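Local atomic coordinates of polycyclic ketone monooxygenase (Myceliophthora thermophila, PDB entry 5MQ6), a protein that catalyses Baeyer-Villiger oxidation with FAD and NADPH, inserting one oxygen atom beside the carbonyl of ketones, notably bulky polycyclic ones, to give esters or lactones. Residues Q41-K46 with P229-I234; W188-R193 with Y497-K502; S138-L143 with P158-H163. All coordinates share one frame; numbering follows the deposited sequence.

Interaction 1. Residues Q41-K46 with P229-I234; sequences QFIRLK and PQVPKI. With NDP (NADPH dihydro-nicotinamide-adenine-dinucleotide phosphate), chain C.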
loop_
_atom_site.group_PDB
_atom_site.type_symbol
_atom_site.label_atom_id
_atom_site.label_comp_id
_atom_site.label_asym_id
_atom_site.label_seq_id
_atom_site.Cartn_x
_atom_site.Cartn_y
_atom_site.Cartn_z
ATOM N N GLN A 41 7.628 -14.888 11.164
ATOM C CA GLN A 41 8.535 -15.312 10.072
ATOM C C GLN A 41 9.333 -14.193 9.289
ATOM O O GLN A 41 10.244 -14.509 8.492
ATOM C CB GLN A 41 7.709 -16.133 9.076
ATOM C CG GLN A 41 6.523 -15.321 8.508
ATOM C CD GLN A 41 5.609 -16.133 7.629
ATOM O OE1 GLN A 41 4.495 -16.545 7.983
ATOM N NE2 GLN A 41 6.101 -16.378 6.465
ATOM N N PHE A 42 8.957 -12.915 9.460
ATOM C CA PHE A 42 9.533 -11.806 8.691
ATOM C C PHE A 42 10.200 -10.887 9.663
ATOM O O PHE A 42 9.871 -10.878 10.816
ATOM C CB PHE A 42 8.473 -11.007 7.886
ATOM C CG PHE A 42 7.740 -11.852 6.823
ATOM C CD1 PHE A 42 8.446 -12.462 5.784
ATOM C CD2 PHE A 42 6.344 -12.055 6.897
ATOM C CE1 PHE A 42 7.780 -13.256 4.820
ATOM C CE2 PHE A 42 5.671 -12.845 5.945
ATOM C CZ PHE A 42 6.382 -13.457 4.900
ATOM N N ILE A 43 11.178 -10.141 9.186
ATOM C CA ILE A 43 11.765 -9.070 9.957
ATOM C C ILE A 43 11.976 -7.909 9.019
ATOM O O ILE A 43 12.271 -8.117 7.817
ATOM C CB ILE A 43 13.062 -9.473 10.723
ATOM C CG1 ILE A 43 13.718 -8.255 11.412
ATOM C CG2 ILE A 43 14.084 -10.200 9.852
ATOM C CD1 ILE A 43 14.768 -8.681 12.405
ATOM N N ARG A 44 11.802 -6.694 9.539
ATOM C CA ARG A 44 12.151 -5.537 8.749
ATOM C C ARG A 44 13.648 -5.534 8.443
ATOM O O ARG A 44 14.521 -5.769 9.319
ATOM C CB ARG A 44 11.804 -4.222 9.430
ATOM C CG ARG A 44 10.371 -4.080 9.864
ATOM C CD ARG A 44 10.287 -2.916 10.852
ATOM N NE ARG A 44 8.897 -2.533 11.047
ATOM C CZ ARG A 44 8.016 -3.198 11.804
ATOM N NH1 ARG A 44 8.378 -4.303 12.462
ATOM N NH2 ARG A 44 6.758 -2.762 11.899
ATOM N N LEU A 45 13.933 -5.215 7.197
ATOM C CA LEU A 45 15.295 -5.079 6.708
ATOM C C LEU A 45 16.119 -4.173 7.632
ATOM O O LEU A 45 17.197 -4.585 8.106
ATOM C CB LEU A 45 15.293 -4.522 5.276
ATOM C CG LEU A 45 16.475 -4.804 4.356
ATOM C CD1 LEU A 45 16.963 -6.272 4.433
ATOM C CD2 LEU A 45 16.120 -4.390 2.913
ATOM N N LYS A 46 15.578 -2.974 7.916
ATOM C CA LYS A 46 16.256 -2.037 8.779
ATOM C C LYS A 46 16.428 -2.512 10.245
ATOM O O LYS A 46 17.253 -1.948 10.918
ATOM C CB LYS A 46 15.540 -0.692 8.779
ATOM C CG LYS A 46 14.294 -0.708 9.626
ATOM C CD LYS A 46 13.548 0.584 9.500
ATOM C CE LYS A 46 12.207 0.456 10.209
ATOM N NZ LYS A 46 11.658 1.822 10.249
ATOM N N PRO A 229 10.557 -2.342 3.841
ATOM C CA PRO A 229 10.887 -3.616 3.176
ATOM C C PRO A 229 11.179 -4.678 4.217
ATOM O O PRO A 229 11.937 -4.387 5.142
ATOM C CB PRO A 229 12.155 -3.299 2.386
ATOM C CG PRO A 229 12.190 -1.845 2.266
ATOM C CD PRO A 229 11.511 -1.295 3.474
ATOM N N GLN A 230 10.600 -5.891 4.064
ATOM C CA GLN A 230 10.934 -7.011 4.939
ATOM C C GLN A 230 11.684 -8.070 4.205
ATOM O O GLN A 230 11.759 -8.080 2.965
ATOM C CB GLN A 230 9.670 -7.642 5.540
ATOM C CG GLN A 230 8.632 -8.098 4.480
ATOM C CD GLN A 230 7.432 -8.799 5.086
ATOM O OE1 GLN A 230 7.001 -8.514 6.222
ATOM N NE2 GLN A 230 6.861 -9.717 4.315
ATOM N N VAL A 231 12.247 -8.962 5.005
ATOM C CA VAL A 231 12.860 -10.215 4.537
ATOM C C VAL A 231 12.437 -11.338 5.449
ATOM O O VAL A 231 12.168 -11.134 6.658
ATOM C CB VAL A 231 14.390 -10.177 4.476
ATOM C CG1 VAL A 231 14.799 -9.098 3.502
ATOM C CG2 VAL A 231 14.990 -9.940 5.855
ATOM N N PRO A 232 12.366 -12.531 4.870
ATOM C CA PRO A 232 12.036 -13.695 5.683
ATOM C C PRO A 232 13.224 -14.064 6.552
ATOM O O PRO A 232 14.356 -13.783 6.166
ATOM C CB PRO A 232 11.775 -14.779 4.647
ATOM C CG PRO A 232 12.484 -14.316 3.406
ATOM C CD PRO A 232 12.777 -12.880 3.487
ATOM N N LYS A 233 12.954 -14.682 7.700
ATOM C CA LYS A 233 13.999 -15.161 8.599
ATOM C C LYS A 233 14.564 -16.439 7.988
ATOM O O LYS A 233 14.268 -17.515 8.484
ATOM C CB LYS A 233 13.442 -15.527 9.976
ATOM C CG LYS A 233 12.671 -14.458 10.708
ATOM C CD LYS A 233 13.563 -13.584 11.537
ATOM C CE LYS A 233 12.669 -12.534 12.191
ATOM N NZ LYS A 233 11.624 -13.040 13.161
ATOM N N ILE A 234 15.338 -16.341 6.915
ATOM C CA ILE A 234 15.907 -17.555 6.321
ATOM C C ILE A 234 17.234 -17.859 7.029
ATOM O O ILE A 234 18.195 -17.113 6.841
ATOM C CB ILE A 234 16.172 -17.387 4.818
ATOM C CG1 ILE A 234 14.829 -17.232 4.031
ATOM C CG2 ILE A 234 17.019 -18.577 4.264
ATOM C CD1 ILE A 234 15.037 -16.814 2.568
HETATM P PA NDP C . 4.697 -9.343 -1.696
HETATM O O1A NDP C . 4.663 -9.315 -0.129
HETATM O O2A NDP C . 3.457 -9.227 -2.546
HETATM O O5B NDP C . 5.568 -10.628 -2.109
HETATM C C5B NDP C . 6.635 -11.126 -1.328
HETATM C C4B NDP C . 6.935 -12.473 -1.954
HETATM O O4B NDP C . 8.008 -13.126 -1.226
HETATM C C3B NDP C . 5.707 -13.389 -1.926
HETATM O O3B NDP C . 5.526 -13.971 -3.230
HETATM C C2B NDP C . 6.104 -14.356 -0.831
HETATM O O2B NDP C . 5.436 -15.649 -0.902
HETATM C C1B NDP C . 7.604 -14.442 -0.998
HETATM N N9A NDP C . 8.230 -15.001 0.202
HETATM C C8A NDP C . 8.094 -14.592 1.505
HETATM N N7A NDP C . 8.800 -15.383 2.336
HETATM C C5A NDP C . 9.373 -16.300 1.515
HETATM C C6A NDP C . 10.229 -17.458 1.734
HETATM N N6A NDP C . 10.584 -17.738 2.982
HETATM N N1A NDP C . 10.616 -18.169 0.654
HETATM C C2A NDP C . 10.235 -17.877 -0.631
HETATM N N3A NDP C . 9.434 -16.842 -0.933
HETATM C C4A NDP C . 8.998 -16.057 0.113
HETATM O O3 NDP C . 5.637 -8.172 -2.235
HETATM P PN NDP C . 5.715 -7.419 -3.694
HETATM O O1N NDP C . 6.898 -6.409 -3.546
HETATM O O2N NDP C . 5.809 -8.412 -4.830
HETATM O O5D NDP C . 4.313 -6.623 -3.834
HETATM C C5D NDP C . 3.902 -5.754 -2.725
HETATM C C4D NDP C . 2.775 -4.825 -3.138
HETATM O O4D NDP C . 3.251 -3.825 -4.066
HETATM C C3D NDP C . 1.763 -5.582 -4.001
HETATM O O3D NDP C . 0.963 -6.625 -3.326
HETATM C C2D NDP C . 1.071 -4.431 -4.761
HETATM O O2D NDP C . 0.111 -3.731 -3.905
HETATM C C1D NDP C . 2.290 -3.607 -5.174
HETATM P P2B NDP C . 4.039 -15.860 -0.105
HETATM O O1X NDP C . 4.292 -15.259 1.284
HETATM O O2X NDP C . 3.807 -17.347 0.054
HETATM O O3X NDP C . 2.932 -15.254 -0.980
HETATM O O HOH W 1 13.000 -2.261 6.655
#
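I43 and V231 form the hydrogen-bonded pair of a short two-stranded antiparallel sheet, I43 N reaching V231 O and V231 N reaching I43 O, both at 2.9 Å and nearly straight. The ladder extends at each end: K233 N donates to Q41 O (2.8 Å) and L45 N to P229 O (3.0 Å). P229 O has a second donor in a water that also accepts from K46 N. The amide of Q230 lies over one face of the F42 ring, NE2 over its centre, 3.3 Å above the ring plane, with the two planes 29° apart; NE2 has its hydrogen bond outside the two segments. At the rim of that ring, CE1 meets N7A of NADPH in plane at 3.4 Å, while P232 CB approaches N6A of the same adenine at 3.6 Å. On the other side of the strand pair, L45 CD1 packs on V231 CG1. The K233 chain folds across I43, CE tight against I43 CB, and carries NZ to the carbonyl of G40; Q230 O accepts from T476 OG1. Four backbone bonds satisfy the facing N-H and C=O groups of the ladder, and the pair places F42 and P232 against the adenine of the NADPH pocket.

Interaction 2. Residues W188-R193 with Y497-K502; sequences WDDESR and YGRGGK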
loop_
_atom_site.group_PDB
_atom_site.type_symbol
_atom_site.label_atom_id
_atom_site.label_comp_id
_atom_site.label_asym_id
_atom_site.label_seq_id
_atom_site.Cartn_x
_atom_site.Cartn_y
_atom_site.Cartn_z
ATOM N N TRP A 188 1.560 15.361 22.052
ATOM C CA TRP A 188 0.738 16.542 22.294
ATOM C C TRP A 188 1.179 17.185 23.621
ATOM O O TRP A 188 1.354 16.476 24.624
ATOM C CB TRP A 188 -0.709 16.142 22.477
ATOM C CG TRP A 188 -1.679 17.292 22.817
ATOM C CD1 TRP A 188 -2.336 17.477 23.944
ATOM C CD2 TRP A 188 -2.071 18.354 21.946
ATOM N NE1 TRP A 188 -3.132 18.591 23.871
ATOM C CE2 TRP A 188 -2.974 19.165 22.656
ATOM C CE3 TRP A 188 -1.745 18.694 20.641
ATOM C CZ2 TRP A 188 -3.558 20.272 22.112
ATOM C CZ3 TRP A 188 -2.316 19.850 20.094
ATOM C CH2 TRP A 188 -3.202 20.589 20.802
ATOM N N ASP A 189 1.267 18.507 23.622
ATOM C CA ASP A 189 1.617 19.273 24.796
ATOM C C ASP A 189 0.390 20.050 25.279
ATOM O O ASP A 189 0.049 21.048 24.630
ATOM C CB ASP A 189 2.752 20.207 24.387
ATOM C CG ASP A 189 3.352 20.971 25.546
ATOM O OD1 ASP A 189 2.697 21.188 26.597
ATOM O OD2 ASP A 189 4.522 21.368 25.355
ATOM N N ASP A 190 -0.256 19.583 26.400
ATOM C CA ASP A 190 -1.467 20.182 26.977
ATOM C C ASP A 190 -1.238 21.647 27.288
ATOM O O ASP A 190 -2.186 22.425 27.273
ATOM C CB ASP A 190 -2.007 19.442 28.230
ATOM C CG ASP A 190 -2.678 18.040 27.906
ATOM O OD1 ASP A 190 -3.785 18.006 27.277
ATOM O OD2 ASP A 190 -2.143 16.941 28.310
ATOM N N GLU A 191 -0.018 22.049 27.573
ATOM C CA GLU A 191 0.212 23.442 27.978
ATOM C C GLU A 191 0.186 24.373 26.811
ATOM O O GLU A 191 -0.692 25.162 26.711
ATOM C CB GLU A 191 1.511 23.620 28.784
ATOM C CG GLU A 191 1.390 23.042 30.194
ATOM C CD GLU A 191 2.349 23.680 31.209
ATOM O OE1 GLU A 191 3.229 24.512 30.831
ATOM O OE2 GLU A 191 2.203 23.342 32.410
ATOM N N SER A 192 1.136 24.268 25.915
ATOM C CA SER A 192 1.140 25.092 24.716
ATOM C C SER A 192 0.133 24.682 23.589
ATOM O O SER A 192 0.026 25.395 22.586
ATOM C CB SER A 192 2.502 24.999 24.124
ATOM O OG SER A 192 2.753 23.664 23.820
ATOM N N ARG A 193 -0.572 23.562 23.744
ATOM C CA ARG A 193 -1.537 23.132 22.749
ATOM C C ARG A 193 -0.900 22.971 21.353
ATOM O O ARG A 193 -1.340 23.579 20.398
ATOM C CB ARG A 193 -2.638 24.176 22.629
ATOM C CG ARG A 193 -3.200 24.547 23.982
ATOM C CD ARG A 193 -4.392 23.729 24.247
ATOM N NE ARG A 193 -5.455 24.381 24.974
ATOM C CZ ARG A 193 -6.079 25.483 24.589
ATOM N NH1 ARG A 193 -5.688 26.187 23.543
ATOM N NH2 ARG A 193 -7.082 25.940 25.311
ATOM N N TYR A 497 1.633 10.170 21.452
ATOM C CA TYR A 497 1.129 10.412 22.821
ATOM C C TYR A 497 0.229 11.623 22.744
ATOM O O TYR A 497 0.632 12.627 22.227
ATOM C CB TYR A 497 2.242 10.667 23.822
ATOM C CG TYR A 497 3.205 9.506 23.875
ATOM C CD1 TYR A 497 2.892 8.314 24.571
ATOM C CD2 TYR A 497 4.414 9.564 23.181
ATOM C CE1 TYR A 497 3.793 7.260 24.621
ATOM C CE2 TYR A 497 5.329 8.494 23.204
ATOM C CZ TYR A 497 5.010 7.352 23.930
ATOM O OH TYR A 497 5.938 6.345 23.904
ATOM N N GLY A 498 -0.979 11.524 23.261
ATOM C CA GLY A 498 -1.902 12.623 23.238
ATOM C C GLY A 498 -2.166 13.244 24.615
ATOM O O GLY A 498 -1.264 13.342 25.450
ATOM N N ARG A 499 -3.426 13.647 24.836
ATOM C CA ARG A 499 -3.837 14.218 26.118
ATOM C C ARG A 499 -3.462 13.293 27.291
ATOM O O ARG A 499 -3.663 12.084 27.248
ATOM C CB ARG A 499 -5.344 14.541 26.177
ATOM C CG ARG A 499 -5.788 15.627 25.227
ATOM C CD ARG A 499 -7.267 15.986 25.473
ATOM N NE ARG A 499 -7.542 17.222 24.783
ATOM C CZ ARG A 499 -7.099 18.453 25.142
ATOM N NH1 ARG A 499 -6.321 18.636 26.221
ATOM N NH2 ARG A 499 -7.422 19.520 24.396
ATOM N N GLY A 500 -2.956 13.902 28.349
ATOM C CA GLY A 500 -2.486 13.155 29.500
ATOM C C GLY A 500 -1.357 12.214 29.220
ATOM O O GLY A 500 -1.183 11.278 29.960
ATOM N N GLY A 501 -0.591 12.431 28.160
ATOM C CA GLY A 501 0.444 11.461 27.777
ATOM C C GLY A 501 -0.014 10.074 27.333
ATOM O O GLY A 501 0.829 9.183 27.124
ATOM N N LYS A 502 -1.333 9.875 27.182
ATOM C CA LYS A 502 -1.912 8.633 26.643
ATOM C C LYS A 502 -1.368 8.199 25.216
ATOM O O LYS A 502 -1.414 8.969 24.228
ATOM C CB LYS A 502 -3.407 8.833 26.515
ATOM C CG LYS A 502 -4.202 7.537 26.481
ATOM C CD LYS A 502 -5.721 7.729 26.645
ATOM C CE LYS A 502 -6.443 7.905 25.301
ATOM N NZ LYS A 502 -7.681 8.738 25.378
HETATM O O HOH W 2 1.388 13.973 25.143
#
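W188 N donates to Y497 O at 2.9 Å, a backbone bond between the parallel strands 181-189 and 495-497, and the CA atoms of W188 and G498 come within 4.8 Å. Beyond it the contact is carried by the D190 carboxylate, whose two oxygens are shared out. OD1 forms a salt bridge with R499 NH1 (2.8 Å), the carboxylate and guanidinium planes being 25° apart, whereas OD2 takes the backbone N-H of G500 on its syn lone pair at 3.1 Å. The R499 chain, extended from CG to NE, runs side by side with W188 and sets NE1 of the indole over the outer part of one guanidinium face, the two planes 70° apart. R499 NE makes a second salt bridge, to E570, and W188 meets W195 edge-to-face. A methionine in place of R499 would probably leave the carboxylates of D190 and E570 without their cationic mate and W188 NE1 without the guanidinium beside it. One arginine held between two acids, with a main-chain amide sharing the first, thus ties D190 to the loop after strand 495-497 at the protein's periphery.

Interaction 3. Residues S138-L143 with P158-H163; sequences SYMPLL and PELLEH. With FAD (flavin-adenine dinucleotide), chain B.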
loop_
_atom_site.group_PDB
_atom_site.type_symbol
_atom_site.label_atom_id
_atom_site.label_comp_id
_atom_site.label_asym_id
_atom_site.label_seq_id
_atom_site.Cartn_x
_atom_site.Cartn_y
_atom_site.Cartn_z
ATOM N N SER A 138 -6.547 6.718 -14.061
ATOM C CA SER A 138 -7.301 6.527 -12.828
ATOM C C SER A 138 -6.461 6.709 -11.586
ATOM O O SER A 138 -6.980 7.128 -10.554
ATOM C CB SER A 138 -7.965 5.133 -12.887
ATOM O OG SER A 138 -9.041 5.213 -13.893
ATOM N N TYR A 139 -5.160 6.440 -11.705
ATOM C CA TYR A 139 -4.245 6.376 -10.576
ATOM C C TYR A 139 -3.491 7.673 -10.313
ATOM O O TYR A 139 -3.443 8.133 -9.182
ATOM C CB TYR A 139 -3.259 5.234 -10.745
ATOM C CG TYR A 139 -2.297 5.184 -9.590
ATOM C CD1 TYR A 139 -2.706 4.731 -8.353
ATOM C CD2 TYR A 139 -0.980 5.538 -9.763
ATOM C CE1 TYR A 139 -1.808 4.694 -7.272
ATOM C CE2 TYR A 139 -0.076 5.535 -8.737
ATOM C CZ TYR A 139 -0.489 5.133 -7.470
ATOM O OH TYR A 139 0.431 5.124 -6.448
ATOM N N MET A 140 -2.886 8.265 -11.349
ATOM C CA MET A 140 -2.079 9.474 -11.143
ATOM C C MET A 140 -2.972 10.614 -10.606
ATOM O O MET A 140 -4.001 10.913 -11.157
ATOM C CB MET A 140 -1.345 9.852 -12.394
ATOM C CG MET A 140 -0.510 8.664 -12.931
ATOM S SD MET A 140 0.425 9.059 -14.427
ATOM C CE MET A 140 1.669 10.207 -13.820
ATOM N N PRO A 141 -2.641 11.184 -9.487
ATOM C CA PRO A 141 -3.448 12.263 -8.961
ATOM C C PRO A 141 -3.415 13.549 -9.719
ATOM O O PRO A 141 -2.408 13.900 -10.325
ATOM C CB PRO A 141 -2.840 12.584 -7.606
ATOM C CG PRO A 141 -1.679 11.701 -7.426
ATOM C CD PRO A 141 -1.590 10.727 -8.569
ATOM N N LEU A 142 -4.510 14.286 -9.628
ATOM C CA LEU A 142 -4.542 15.689 -10.058
ATOM C C LEU A 142 -4.217 15.853 -11.527
ATOM O O LEU A 142 -3.608 16.851 -11.934
ATOM C CB LEU A 142 -3.628 16.553 -9.186
ATOM C CG LEU A 142 -3.959 16.588 -7.666
ATOM C CD1 LEU A 142 -2.719 17.067 -6.870
ATOM C CD2 LEU A 142 -5.183 17.441 -7.417
ATOM N N LEU A 143 -4.682 14.906 -12.333
ATOM C CA LEU A 143 -4.461 14.975 -13.776
ATOM C C LEU A 143 -5.130 16.201 -14.374
ATOM O O LEU A 143 -4.507 16.983 -15.086
ATOM C CB LEU A 143 -4.915 13.657 -14.482
ATOM C CG LEU A 143 -3.901 12.530 -14.256
ATOM C CD1 LEU A 143 -4.236 11.271 -15.049
ATOM C CD2 LEU A 143 -2.438 12.880 -14.486
ATOM N N PRO A 158 9.479 6.097 -13.557
ATOM C CA PRO A 158 9.977 7.428 -13.857
ATOM C C PRO A 158 8.924 8.427 -14.160
ATOM O O PRO A 158 9.024 9.556 -13.708
ATOM C CB PRO A 158 10.850 7.192 -15.087
ATOM C CG PRO A 158 11.455 5.836 -14.780
ATOM C CD PRO A 158 10.288 5.057 -14.237
ATOM N N GLU A 159 7.908 8.045 -14.920
ATOM C CA GLU A 159 6.814 8.938 -15.172
ATOM C C GLU A 159 6.043 9.268 -13.854
ATOM O O GLU A 159 5.538 10.401 -13.674
ATOM C CB GLU A 159 5.909 8.301 -16.181
ATOM C CG GLU A 159 4.739 9.140 -16.498
ATOM C CD GLU A 159 3.925 8.639 -17.662
ATOM O OE1 GLU A 159 3.960 7.403 -17.832
ATOM O OE2 GLU A 159 3.239 9.500 -18.318
ATOM N N LEU A 160 5.985 8.284 -12.967
ATOM C CA LEU A 160 5.294 8.431 -11.706
ATOM C C LEU A 160 6.001 9.344 -10.748
ATOM O O LEU A 160 5.372 10.189 -10.082
ATOM C CB LEU A 160 4.991 7.081 -11.018
ATOM C CG LEU A 160 3.922 6.353 -11.823
ATOM C CD1 LEU A 160 3.898 4.880 -11.518
ATOM C CD2 LEU A 160 2.595 6.925 -11.681
ATOM N N LEU A 161 7.296 9.165 -10.688
ATOM C CA LEU A 161 8.134 10.029 -9.892
ATOM C C LEU A 161 8.152 11.493 -10.433
ATOM O O LEU A 161 7.987 12.496 -9.657
ATOM C CB LEU A 161 9.504 9.406 -9.793
ATOM C CG LEU A 161 10.596 10.204 -9.102
ATOM C CD1 LEU A 161 10.192 10.385 -7.651
ATOM C CD2 LEU A 161 11.918 9.408 -9.079
ATOM N N GLU A 162 8.275 11.622 -11.751
ATOM C CA GLU A 162 8.269 12.929 -12.339
ATOM C C GLU A 162 6.924 13.666 -12.030
ATOM O O GLU A 162 6.899 14.872 -11.807
ATOM C CB GLU A 162 8.592 12.829 -13.838
ATOM C CG GLU A 162 8.234 14.065 -14.670
ATOM C CD GLU A 162 8.377 13.784 -16.182
ATOM O OE1 GLU A 162 7.375 13.710 -16.945
ATOM O OE2 GLU A 162 9.509 13.579 -16.618
ATOM N N HIS A 163 5.815 12.935 -11.994
ATOM C CA HIS A 163 4.542 13.549 -11.711
ATOM C C HIS A 163 4.453 14.090 -10.267
ATOM O O HIS A 163 3.870 15.177 -10.061
ATOM C CB HIS A 163 3.421 12.623 -11.994
ATOM C CG HIS A 163 2.080 13.252 -11.856
ATOM N ND1 HIS A 163 1.650 14.292 -12.670
ATOM C CD2 HIS A 163 1.029 12.939 -11.063
ATOM C CE1 HIS A 163 0.399 14.597 -12.383
ATOM N NE2 HIS A 163 -0.013 13.779 -11.427
HETATM P PA FAD B . 3.774 6.307 0.394
HETATM O O1A FAD B . 4.195 5.020 1.024
HETATM O O2A FAD B . 3.833 6.498 -1.110
HETATM O O5B FAD B . 4.642 7.485 1.054
HETATM C C5B FAD B . 4.780 7.556 2.434
HETATM C C4B FAD B . 6.179 8.045 2.749
HETATM O O4B FAD B . 6.210 8.317 4.163
HETATM C C3B FAD B . 7.313 7.065 2.465
HETATM O O3B FAD B . 8.376 7.733 1.837
HETATM C C2B FAD B . 7.728 6.590 3.830
HETATM O O2B FAD B . 9.084 6.222 3.887
HETATM C C1B FAD B . 7.415 7.809 4.671
HETATM N N9A FAD B . 7.292 7.507 6.076
HETATM C C8A FAD B . 6.496 6.553 6.638
HETATM N N7A FAD B . 6.702 6.567 7.952
HETATM C C5A FAD B . 7.626 7.489 8.270
HETATM C C6A FAD B . 8.225 7.975 9.526
HETATM N N6A FAD B . 7.975 7.500 10.729
HETATM N N1A FAD B . 9.049 8.977 9.363
HETATM C C2A FAD B . 9.377 9.495 8.156
HETATM N N3A FAD B . 8.913 9.137 6.981
HETATM C C4A FAD B . 8.028 8.092 7.014
HETATM N N1 FAD B . -1.276 1.270 -5.312
HETATM C C2 FAD B . -2.219 1.475 -6.290
HETATM O O2 FAD B . -3.336 1.886 -6.003
HETATM N N3 FAD B . -1.933 1.227 -7.576
HETATM C C4 FAD B . -0.717 0.771 -7.919
HETATM O O4 FAD B . -0.514 0.572 -9.109
HETATM C C4X FAD B . 0.363 0.517 -6.950
HETATM N N5 FAD B . 1.611 0.028 -7.258
HETATM C C5X FAD B . 2.499 -0.154 -6.249
HETATM C C6 FAD B . 3.847 -0.690 -6.539
HETATM C C7 FAD B . 4.737 -0.856 -5.374
HETATM C C7M FAD B . 6.141 -1.390 -5.552
HETATM C C8 FAD B . 4.315 -0.536 -3.979
HETATM C C8M FAD B . 5.230 -0.697 -2.767
HETATM C C9 FAD B . 3.044 -0.048 -3.748
HETATM C C9A FAD B . 2.132 0.151 -4.822
HETATM N N10 FAD B . 0.844 0.626 -4.519
HETATM C C10 FAD B . -0.042 0.838 -5.580
HETATM C "C1'" FAD B . 0.436 1.015 -3.150
HETATM C "C2'" FAD B . 1.060 2.453 -2.909
HETATM O "O2'" FAD B . 1.794 2.440 -1.677
HETATM C "C3'" FAD B . 0.024 3.629 -2.935
HETATM O "O3'" FAD B . -0.628 3.650 -4.208
HETATM C "C4'" FAD B . 0.577 5.068 -2.802
HETATM O "O4'" FAD B . 1.835 5.341 -3.564
HETATM C "C5'" FAD B . 0.750 5.427 -1.312
HETATM O "O5'" FAD B . 0.868 6.882 -1.234
HETATM P P FAD B . 1.137 7.406 0.276
HETATM O O1P FAD B . 1.715 8.857 0.086
HETATM O O2P FAD B . -0.141 7.099 1.069
HETATM O O3P FAD B . 2.255 6.379 0.912
#
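A chi1 of -174°, which swings CG away from the backbone N, carries the H163 imidazole from helix 157-170 to the carbonyl of P141, and M140 answers with a chain that is straight as far as SD and then bends at chi3 (69°), turning its methyl back onto the same histidine. The resulting hydrogen bond from H163 NE2 to P141 O is short, 2.6 Å, and almost linear at 174°; the donor lies in the carbonyl plane and the oxygen in the ring plane, so the bond fixes how the imidazole is turned. M140 CE sits 3.5 Å from H163 CB, while SD stands above the ring at 5.4 Å from its centroid, a distant sulfur-aromatic contact. L143 CD2 touches CE1 of the imidazole at 3.9 Å. One turn back on the helix, L160 CD2 lies against M140 CG (3.8 Å) and also meets the edge of the Y139 ring at CE2. Y139 belongs to the FAD site: its hydroxyl is hydrogen-bonded to the flavin ribityl O3' at 2.9 Å, in the plane of the phenol, and also to W122 NE1. One face of the ring has flavin C4 over its outer part, and CE1 comes 3.4 Å from C2 of the pyrimidine portion. Q329 grips the chain after helix 136-139 through M140 O and L143 N. Since H163 ND1 is engaged by R166 NH1, the histidine spends both nitrogens, a pattern consistent with a neutral ring carrying its proton on NE2. The P141 carbonyl, in a buried residue, is thereby satisfied by an imidazole, and M140 and L160 pack helix 157-170 against the chain after helix 136-139, L160 also reaching the edge of Y139, which touches the FAD ribityl chain and flavin.

From the N terminus, residues 41-46 open interaction 1, which closes at 229-234, joining the N-terminal region to the strand beside the NADPH adenine. Inside that loop, interaction 3 opens at 138-143 and closes after a short excursion at 158-163, tying the chain that leaves helix 136-139 to helix 157-170, beside the FAD site; it is fully nested. Interaction 2 starts next, at 188-193, still within the loop of interaction 1, but closes far beyond it at 497-502, so these two cross; interactions 3 and 2 follow in series. Interactions 1 and 3 lie on opposite sides of the chain's centre, whereas interaction 2 joins strand 181-189 to the much later strand 495-497. None touches another.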